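Local atomic coordinates of diaminopimelate decarboxylase (Aquifex aeolicus, PDB entry 2P3E), a protein that probably catalyses the pyridoxal-phosphate-dependent decarboxylation of meso-diaminopimelate to L-lysine, the last step of lysine biosynthesis by the diaminopimelate pathway. Residues V23-K26 with E27-Q30; A97-P101 with E102-Y106; T117-D121 with S122-M126; E217-E220 with K221-L225. All blocks are in the same frame, centred on the assembly; numbering follows the deposited sequence.

Contact 1: V23-K26 with E27-Q30; sequences VSLK and ELAQ
A chi1 of 160° turns the hydroxyl of S24 beside its own carbonyl carbon, where OG accepts the backbone N-H of E27 at 3.1 Å in a nearly straight bond (172°). S24 is thus the N-cap of helix 25-32, which starts directly after the short strand 23-24. The same residue also opens the regular helical pattern, its O accepting L28 N at 3.1 Å; A29 N and Q30 N bond in turn to L25 O and K26 O. Outside the cap lies a hydrophobic staple: V23 has CG1 anti to its backbone N (chi1 -177°), which lays that methyl 3.7 Å from L28 CG, the two side chains meeting at about a right angle. L25, one turn before L28, adds its CD2, 4.0 Å from L28 CD1. L25 also packs on I290 and I292 of strand 289-301, so the buried side of this first turn seats the helix against the mixed sheet. On a more open side K26 runs out extended to a salt bridge between its NZ and E332. The carboxamide of Q30 borders the aliphatic part of that lysine, NE2 coming within 3.3 Å of K26 CE.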
loop_
_atom_site.group_PDB
_atom_site.type_symbol
_atom_site.label_atom_id
_atom_site.label_comp_id
_atom_site.label_asym_id
_atom_site.label_seq_id
_atom_site.Cartn_x
_atom_site.Cartn_y
_atom_site.Cartn_z
ATOM N N VAL B 23 -4.453 29.556 -6.856
ATOM C CA VAL B 23 -3.654 29.395 -5.642
ATOM C C VAL B 23 -2.281 28.818 -5.995
ATOM O O VAL B 23 -2.179 27.807 -6.690
ATOM C CB VAL B 23 -4.357 28.512 -4.561
ATOM C CG1 VAL B 23 -3.505 28.429 -3.289
ATOM C CG2 VAL B 23 -5.735 29.056 -4.224
ATOM N N SER B 24 -1.233 29.481 -5.517
ATOM C CA SER B 24 0.147 29.101 -5.812
ATOM C C SER B 24 0.451 27.771 -5.116
ATOM O O SER B 24 0.218 27.636 -3.925
ATOM C CB SER B 24 1.088 30.188 -5.281
ATOM O OG SER B 24 2.394 29.702 -5.123
ATOM N N LEU B 25 0.974 26.804 -5.866
ATOM C CA LEU B 25 1.415 25.541 -5.283
ATOM C C LEU B 25 2.607 25.710 -4.360
ATOM O O LEU B 25 2.733 24.999 -3.371
ATOM C CB LEU B 25 1.704 24.500 -6.379
ATOM C CG LEU B 25 0.342 24.015 -6.913
ATOM C CD1 LEU B 25 0.529 23.310 -8.181
ATOM C CD2 LEU B 25 -0.433 23.131 -5.895
ATOM N N LYS B 26 3.488 26.657 -4.674
ATOM C CA LYS B 26 4.606 26.932 -3.769
ATOM C C LYS B 26 4.135 27.449 -2.404
ATOM O O LYS B 26 4.629 27.004 -1.367
ATOM C CB LYS B 26 5.631 27.879 -4.405
ATOM C CG LYS B 26 6.842 28.128 -3.515
ATOM C CD LYS B 26 7.935 28.863 -4.281
ATOM C CE LYS B 26 9.190 28.986 -3.444
ATOM N NZ LYS B 26 10.162 29.949 -4.080
ATOM N N GLU B 27 3.172 28.370 -2.396
ATOM C CA GLU B 27 2.611 28.822 -1.127
ATOM C C GLU B 27 1.937 27.690 -0.343
ATOM O O GLU B 27 2.116 27.580 0.863
ATOM C CB GLU B 27 1.628 29.981 -1.305
ATOM C CG GLU B 27 1.275 30.684 0.047
ATOM C CD GLU B 27 2.482 31.403 0.718
ATOM O OE1 GLU B 27 3.254 32.124 0.033
ATOM O OE2 GLU B 27 2.661 31.245 1.942
ATOM N N LEU B 28 1.154 26.866 -1.031
ATOM C CA LEU B 28 0.524 25.721 -0.371
ATOM C C LEU B 28 1.560 24.779 0.246
ATOM O O LEU B 28 1.386 24.330 1.373
ATOM C CB LEU B 28 -0.390 24.949 -1.342
ATOM C CG LEU B 28 -1.683 25.669 -1.728
ATOM C CD1 LEU B 28 -2.325 24.918 -2.861
ATOM C CD2 LEU B 28 -2.636 25.773 -0.530
ATOM N N ALA B 29 2.629 24.499 -0.502
ATOM C CA ALA B 29 3.728 23.661 -0.028
ATOM C C ALA B 29 4.450 24.250 1.195
ATOM O O ALA B 29 4.718 23.540 2.163
ATOM C CB ALA B 29 4.705 23.418 -1.156
ATOM N N GLN B 30 4.737 25.551 1.156
ATOM C CA GLN B 30 5.361 26.252 2.284
ATOM C C GLN B 30 4.422 26.355 3.478
ATOM O O GLN B 30 4.857 26.268 4.624
ATOM C CB GLN B 30 5.823 27.662 1.860
ATOM C CG GLN B 30 6.930 27.683 0.819
ATOM C CD GLN B 30 7.213 29.105 0.290
ATOM O OE1 GLN B 30 6.355 29.999 0.341
ATOM N NE2 GLN B 30 8.410 29.308 -0.220
#

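Contact 2: A97-P101 with E102-Y106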
loop_
_atom_site.group_PDB
_atom_site.type_symbol
_atom_site.label_atom_id
_atom_site.label_comp_id
_atom_site.label_asym_id
_atom_site.label_seq_id
_atom_site.Cartn_x
_atom_site.Cartn_y
_atom_site.Cartn_z
ATOM N N ALA B 97 -21.303 11.263 4.264
ATOM C CA ALA B 97 -21.262 12.351 3.294
ATOM C C ALA B 97 -22.645 12.788 2.794
ATOM O O ALA B 97 -22.745 13.664 1.932
ATOM C CB ALA B 97 -20.344 11.979 2.119
ATOM N N GLY B 98 -23.702 12.191 3.328
ATOM C CA GLY B 98 -25.062 12.601 2.980
ATOM C C GLY B 98 -25.656 11.917 1.757
ATOM O O GLY B 98 -26.752 12.279 1.316
ATOM N N ILE B 99 -24.952 10.925 1.204
ATOM C CA ILE B 99 -25.503 10.161 0.078
ATOM C C ILE B 99 -26.552 9.159 0.576
ATOM O O ILE B 99 -26.231 8.284 1.368
ATOM C CB ILE B 99 -24.376 9.479 -0.752
ATOM C CG1 ILE B 99 -23.465 10.571 -1.354
ATOM C CG2 ILE B 99 -24.972 8.562 -1.844
ATOM C CD1 ILE B 99 -22.285 10.090 -2.161
ATOM N N PRO B 100 -27.820 9.317 0.141
ATOM C CA PRO B 100 -28.883 8.398 0.550
ATOM C C PRO B 100 -28.723 6.981 -0.041
ATOM O O PRO B 100 -28.297 6.841 -1.196
ATOM C CB PRO B 100 -30.145 9.060 -0.001
ATOM C CG PRO B 100 -29.696 9.896 -1.130
ATOM C CD PRO B 100 -28.322 10.376 -0.756
ATOM N N PRO B 101 -29.037 5.937 0.756
ATOM C CA PRO B 101 -28.962 4.534 0.307
ATOM C C PRO B 101 -29.739 4.247 -0.973
ATOM O O PRO B 101 -29.397 3.321 -1.689
ATOM C CB PRO B 101 -29.557 3.747 1.486
ATOM C CG PRO B 101 -30.234 4.760 2.334
ATOM C CD PRO B 101 -29.451 6.011 2.168
ATOM N N GLU B 102 -30.775 5.037 -1.250
ATOM C CA GLU B 102 -31.494 4.958 -2.524
ATOM C C GLU B 102 -30.613 5.283 -3.746
ATOM O O GLU B 102 -30.991 4.992 -4.886
ATOM C CB GLU B 102 -32.746 5.846 -2.489
ATOM C CG GLU B 102 -33.796 5.415 -1.435
ATOM C CD GLU B 102 -33.523 5.936 -0.036
ATOM O OE1 GLU B 102 -32.523 6.648 0.156
ATOM O OE2 GLU B 102 -34.315 5.632 0.887
ATOM N N ARG B 103 -29.443 5.889 -3.519
ATOM C CA ARG B 103 -28.488 6.146 -4.607
ATOM C C ARG B 103 -27.179 5.341 -4.421
ATOM O O ARG B 103 -26.165 5.649 -5.030
ATOM C CB ARG B 103 -28.184 7.633 -4.716
ATOM C CG ARG B 103 -29.427 8.546 -4.919
ATOM C CD ARG B 103 -29.066 9.898 -5.552
ATOM N NE ARG B 103 -27.955 10.579 -4.867
ATOM C CZ ARG B 103 -28.051 11.703 -4.141
ATOM N NH1 ARG B 103 -29.232 12.319 -3.989
ATOM N NH2 ARG B 103 -26.954 12.229 -3.578
ATOM N N ILE B 104 -27.218 4.300 -3.593
ATOM C CA ILE B 104 -26.022 3.498 -3.313
ATOM C C ILE B 104 -26.133 2.097 -3.915
ATOM O O ILE B 104 -27.148 1.402 -3.711
ATOM C CB ILE B 104 -25.751 3.417 -1.785
ATOM C CG1 ILE B 104 -25.516 4.826 -1.225
ATOM C CG2 ILE B 104 -24.610 2.395 -1.449
ATOM C CD1 ILE B 104 -25.230 4.867 0.280
ATOM N N VAL B 105 -25.099 1.701 -4.672
ATOM C CA VAL B 105 -24.999 0.348 -5.216
ATOM C C VAL B 105 -23.721 -0.332 -4.683
ATOM O O VAL B 105 -22.695 0.320 -4.504
ATOM C CB VAL B 105 -25.041 0.326 -6.775
ATOM C CG1 VAL B 105 -26.393 0.870 -7.299
ATOM C CG2 VAL B 105 -23.871 1.130 -7.379
ATOM N N TYR B 106 -23.791 -1.636 -4.444
ATOM C CA TYR B 106 -22.726 -2.319 -3.724
ATOM C C TYR B 106 -22.160 -3.436 -4.596
ATOM O O TYR B 106 -22.844 -4.436 -4.844
ATOM C CB TYR B 106 -23.270 -2.868 -2.390
ATOM C CG TYR B 106 -22.262 -3.413 -1.346
ATOM C CD1 TYR B 106 -22.678 -3.654 -0.033
ATOM C CD2 TYR B 106 -20.930 -3.662 -1.656
ATOM C CE1 TYR B 106 -21.796 -4.153 0.938
ATOM C CE2 TYR B 106 -20.041 -4.165 -0.685
ATOM C CZ TYR B 106 -20.485 -4.404 0.606
ATOM O OH TYR B 106 -19.613 -4.896 1.583
#
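R103 N donates to P100 O at 2.8 Å, closing a beta turn with P101 and E102 at its corners. I104 N follows with a 3.1 Å bond to P101 O, a second step of the same three-residue spacing, so the chain makes a short 3-10 turn before strand 104-106. In the alpha/beta barrel this is the return from helix 88-96 to the next parallel strand; the helix itself ends in a Schellman motif at G98. Neither turn donor lies on a carbonyl lone pair, and I104 N stands 71° out of the plane of P101 C=O. The arginine side chain, bent at chi3 (-50°), reaches across P100 and brings one face of its guanidinium over it: P100 CD sits 3.6 Å above the centre of the group, with the proline ring steep to that plane. NH2 of R103 is also held by A81 O, which helps fix the rotation of the guanidinium. Facing the interior, I99 CG2 meets I104 CG1 at 3.8 Å, and both isoleucines pack on strand 82-85. The E102 chain, bent at chi2, curls back beside the P101 ring and brings its OE1 to 3.4 Å from P100 CB.

Contact 3: T117-D121 with S122-M126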
loop_
_atom_site.group_PDB
_atom_site.type_symbol
_atom_site.label_atom_id
_atom_site.label_comp_id
_atom_site.label_asym_id
_atom_site.label_seq_id
_atom_site.Cartn_x
_atom_site.Cartn_y
_atom_site.Cartn_z
ATOM N N THR B 117 -25.174 -7.382 6.159
ATOM C CA THR B 117 -26.254 -7.043 7.101
ATOM C C THR B 117 -26.503 -5.540 7.146
ATOM O O THR B 117 -27.651 -5.089 7.060
ATOM C CB THR B 117 -25.998 -7.596 8.538
ATOM O OG1 THR B 117 -25.725 -8.994 8.466
ATOM C CG2 THR B 117 -27.235 -7.410 9.435
ATOM N N ASP B 118 -25.423 -4.765 7.254
ATOM C CA ASP B 118 -25.512 -3.309 7.287
ATOM C C ASP B 118 -26.130 -2.727 6.015
ATOM O O ASP B 118 -26.951 -1.806 6.079
ATOM C CB ASP B 118 -24.129 -2.704 7.534
ATOM C CG ASP B 118 -23.648 -2.910 8.967
ATOM O OD1 ASP B 118 -24.406 -3.444 9.813
ATOM O OD2 ASP B 118 -22.495 -2.534 9.248
ATOM N N ALA B 119 -25.729 -3.257 4.860
ATOM C CA ALA B 119 -26.231 -2.744 3.589
ATOM C C ALA B 119 -27.707 -3.114 3.377
ATOM O O ALA B 119 -28.483 -2.312 2.901
ATOM C CB ALA B 119 -25.367 -3.240 2.426
ATOM N N VAL B 120 -28.077 -4.341 3.720
ATOM C CA VAL B 120 -29.485 -4.770 3.603
ATOM C C VAL B 120 -30.331 -3.888 4.513
ATOM O O VAL B 120 -31.324 -3.312 4.080
ATOM C CB VAL B 120 -29.661 -6.277 3.919
ATOM C CG1 VAL B 120 -31.139 -6.650 4.074
ATOM C CG2 VAL B 120 -29.026 -7.114 2.818
ATOM N N ASP B 121 -29.897 -3.761 5.764
ATOM C CA ASP B 121 -30.546 -2.873 6.737
ATOM C C ASP B 121 -30.658 -1.421 6.273
ATOM O O ASP B 121 -31.678 -0.754 6.529
ATOM C CB ASP B 121 -29.809 -2.943 8.075
ATOM C CG ASP B 121 -30.741 -2.773 9.243
ATOM O OD1 ASP B 121 -30.879 -1.627 9.709
ATOM O OD2 ASP B 121 -31.355 -3.772 9.673
ATOM N N SER B 122 -29.625 -0.933 5.573
ATOM C CA SER B 122 -29.627 0.415 5.049
ATOM C C SER B 122 -30.568 0.570 3.849
ATOM O O SER B 122 -30.789 1.683 3.400
ATOM C CB SER B 122 -28.209 0.859 4.660
ATOM O OG SER B 122 -27.360 0.889 5.804
ATOM N N GLU B 123 -31.112 -0.543 3.348
ATOM C CA GLU B 123 -31.990 -0.521 2.163
ATOM C C GLU B 123 -31.323 0.160 0.943
ATOM O O GLU B 123 -31.887 1.064 0.327
ATOM C CB GLU B 123 -33.346 0.129 2.503
ATOM C CG GLU B 123 -34.160 -0.643 3.543
ATOM C CD GLU B 123 -34.944 -1.845 2.969
ATOM O OE1 GLU B 123 -34.818 -2.193 1.768
ATOM O OE2 GLU B 123 -35.713 -2.452 3.736
ATOM N N ILE B 124 -30.111 -0.279 0.605
ATOM C CA ILE B 124 -29.388 0.316 -0.533
ATOM C C ILE B 124 -30.151 -0.007 -1.823
ATOM O O ILE B 124 -30.996 -0.910 -1.823
ATOM C CB ILE B 124 -27.910 -0.155 -0.613
ATOM C CG1 ILE B 124 -27.832 -1.674 -0.814
ATOM C CG2 ILE B 124 -27.129 0.310 0.629
ATOM C CD1 ILE B 124 -26.489 -2.159 -1.339
ATOM N N LEU B 125 -29.864 0.727 -2.898
ATOM C CA LEU B 125 -30.588 0.584 -4.162
ATOM C C LEU B 125 -30.482 -0.840 -4.712
ATOM O O LEU B 125 -31.496 -1.467 -5.063
ATOM C CB LEU B 125 -30.096 1.614 -5.191
ATOM C CG LEU B 125 -30.810 1.655 -6.547
ATOM C CD1 LEU B 125 -32.330 1.974 -6.404
ATOM C CD2 LEU B 125 -30.141 2.672 -7.462
ATOM N N MET B 126 -29.256 -1.361 -4.737
ATOM C CA MET B 126 -28.984 -2.600 -5.421
ATOM C C MET B 126 -27.644 -3.211 -5.004
ATOM O O MET B 126 -26.639 -2.506 -4.919
ATOM C CB MET B 126 -28.962 -2.297 -6.919
ATOM C CG MET B 126 -28.943 -3.465 -7.852
ATOM S SD MET B 126 -29.401 -2.852 -9.477
ATOM C CE MET B 126 -27.867 -2.197 -10.161
#
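S122 and I124 leave the end of helix 113-121 and both fold back on its last turn, the serine onto the D118 carbonyl and the isoleucine onto A119. S122 keeps OG beside its own backbone N (chi1 -63°), which lets one residue grip D118 O twice: OG donates at 2.7 Å and N at 2.9 Å, from opposite faces of the carbonyl plane. The backbone bond is bent, with an N-H...O angle of 140°. OG is also bonded to K95 NZ, and the nearby ammonium probably polarises the hydroxyl and strengthens its donation to D118 O. E123 then turns the chain out of the helix with a positive phi (55°). Its N bonds to V120 O at 2.9 Å, reaching it from above the carbonyl plane, while I124 N makes a weak 3.5 Å bond to A119 O: together these form a Schellman motif, which ends a helix of the alpha/beta barrel just before strand 126-129. The hydrophobic contact usual in this motif is present too, between A119 CB and I124 CD1 at 4.1 Å. In I124, CG1 lies between the backbone N and the carbonyl carbon, so that CG1 and CG2 both border A119 O, at 3.8 and 3.7 Å, and CD1 continues toward the alanine methyl. A119 and I124 share a further neighbour in Y106 of strand 104-106. The E123 side chain passes V120 O, and its OE1 forms a salt bridge with R150, whose guanidinium also binds the carbonyl oxygens of I124 and L125.

Contact 4: E217-E220 with K221-L225; sequences EAVE and KVVSL
K221 begins the second turn by donating its N to E217 O at 3.0 Å, and its side chain lies alongside that of E217, pointing the same way. K221 CG, beside the backbone N (chi1 -57°), lies 3.1 Å from E217 O; a bend at chi2 then turns the chain along the glutamate, where CE is 3.7 Å from E217 OE2. NZ remains 4.2 Å from the same oxygen, too long for a salt bridge, though the opposite charges probably attract. V222 N bonds to A218 O on the buried side, where V222 packs on I201 and V155. Helix 214-231 is here the crossover of a right-handed beta-alpha-beta unit between the parallel barrel strands 196-202 and 238-240. V223 N gives V219 O a 2.8 Å bond; beside it V223 CG2 meets V219 CG1 at 4.1 Å, the side chains slanting across each other, and V219 goes on to L265, L268 and L269 of helix 258-269. S224 has its OG beside the backbone N (chi1 -56°) and grips E220 O twice, through N at 2.9 Å and through OG at 3.0 Å. L225 N returns to K221 O, its side chain joining V222 against I201 and V155.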
loop_
_atom_site.group_PDB
_atom_site.type_symbol
_atom_site.label_atom_id
_atom_site.label_comp_id
_atom_site.label_asym_id
_atom_site.label_seq_id
_atom_site.Cartn_x
_atom_site.Cartn_y
_atom_site.Cartn_z
ATOM N N GLU B 217 -20.212 -3.164 -27.905
ATOM C CA GLU B 217 -20.488 -4.606 -27.876
ATOM C C GLU B 217 -20.900 -5.048 -26.483
ATOM O O GLU B 217 -21.829 -5.842 -26.331
ATOM C CB GLU B 217 -19.283 -5.448 -28.352
ATOM C CG GLU B 217 -19.579 -6.978 -28.374
ATOM C CD GLU B 217 -18.398 -7.835 -28.837
ATOM O OE1 GLU B 217 -17.286 -7.301 -29.048
ATOM O OE2 GLU B 217 -18.596 -9.069 -28.986
ATOM N N ALA B 218 -20.201 -4.520 -25.479
ATOM C CA ALA B 218 -20.477 -4.840 -24.076
ATOM C C ALA B 218 -21.911 -4.513 -23.715
ATOM O O ALA B 218 -22.650 -5.376 -23.230
ATOM C CB ALA B 218 -19.496 -4.088 -23.149
ATOM N N VAL B 219 -22.299 -3.261 -23.948
ATOM C CA VAL B 219 -23.656 -2.801 -23.658
ATOM C C VAL B 219 -24.698 -3.509 -24.551
ATOM O O VAL B 219 -25.812 -3.775 -24.107
ATOM C CB VAL B 219 -23.761 -1.232 -23.729
ATOM C CG1 VAL B 219 -25.190 -0.750 -23.550
ATOM C CG2 VAL B 219 -22.844 -0.586 -22.661
ATOM N N GLU B 220 -24.320 -3.830 -25.786
ATOM C CA GLU B 220 -25.194 -4.603 -26.682
ATOM C C GLU B 220 -25.565 -5.937 -26.046
ATOM O O GLU B 220 -26.733 -6.310 -26.015
ATOM C CB GLU B 220 -24.527 -4.816 -28.038
ATOM C CG GLU B 220 -25.371 -5.560 -29.043
ATOM C CD GLU B 220 -24.527 -6.115 -30.175
ATOM O OE1 GLU B 220 -23.658 -6.983 -29.896
ATOM O OE2 GLU B 220 -24.719 -5.687 -31.337
ATOM N N LYS B 221 -24.573 -6.625 -25.494
ATOM C CA LYS B 221 -24.814 -7.894 -24.791
ATOM C C LYS B 221 -25.764 -7.723 -23.614
ATOM O O LYS B 221 -26.639 -8.557 -23.390
ATOM C CB LYS B 221 -23.492 -8.509 -24.299
ATOM C CG LYS B 221 -22.439 -8.768 -25.368
ATOM C CD LYS B 221 -22.824 -9.881 -26.309
ATOM C CE LYS B 221 -21.666 -10.200 -27.268
ATOM N NZ LYS B 221 -22.078 -11.311 -28.181
ATOM N N VAL B 222 -25.570 -6.653 -22.844
ATOM C CA VAL B 222 -26.440 -6.364 -21.707
ATOM C C VAL B 222 -27.867 -6.042 -22.151
ATOM O O VAL B 222 -28.835 -6.485 -21.513
ATOM C CB VAL B 222 -25.867 -5.238 -20.809
ATOM C CG1 VAL B 222 -26.927 -4.733 -19.832
ATOM C CG2 VAL B 222 -24.649 -5.763 -20.037
ATOM N N VAL B 223 -27.986 -5.286 -23.248
ATOM C CA VAL B 223 -29.298 -4.919 -23.808
ATOM C C VAL B 223 -30.034 -6.182 -24.271
ATOM O O VAL B 223 -31.231 -6.344 -24.009
ATOM C CB VAL B 223 -29.171 -3.895 -24.978
ATOM C CG1 VAL B 223 -30.499 -3.775 -25.777
ATOM C CG2 VAL B 223 -28.764 -2.534 -24.442
ATOM N N SER B 224 -29.316 -7.068 -24.952
ATOM C CA SER B 224 -29.873 -8.376 -25.335
ATOM C C SER B 224 -30.302 -9.216 -24.130
ATOM O O SER B 224 -31.373 -9.833 -24.163
ATOM C CB SER B 224 -28.884 -9.165 -26.188
ATOM O OG SER B 224 -28.527 -8.371 -27.320
ATOM N N LEU B 225 -29.470 -9.259 -23.084
ATOM C CA LEU B 225 -29.866 -9.953 -21.853
ATOM C C LEU B 225 -31.121 -9.317 -21.252
ATOM O O LEU B 225 -32.025 -10.023 -20.801
ATOM C CB LEU B 225 -28.740 -9.966 -20.798
ATOM C CG LEU B 225 -29.047 -10.722 -19.483
ATOM C CD1 LEU B 225 -29.386 -12.210 -19.712
ATOM C CD2 LEU B 225 -27.863 -10.602 -18.527
#

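Overall arrangement
Contacts 2, 3 and 4 belong to the alpha/beta barrel that, as in its relatives, probably binds pyridoxal phosphate, whereas contact 1 starts a helix on the mixed beta sheet, about 48 Å from contact 4 between centres. All four are partly buried; contact 2 lies nearest the centre of the chain, about 17 Å from it between centres, against 22 to 25 Å for the others. Contacts 2 and 3 adjoin: I104 O lies 2.9 Å from L125 N, and P101 CB packs against S122 O. Contact 4 touches neither. A hydroxyl accepts at the helix start in contact 1, serine hydroxyls donate to helix carbonyls in contacts 3 and 4, and contact 2 combines backbone turn bonds with an arginine over a proline.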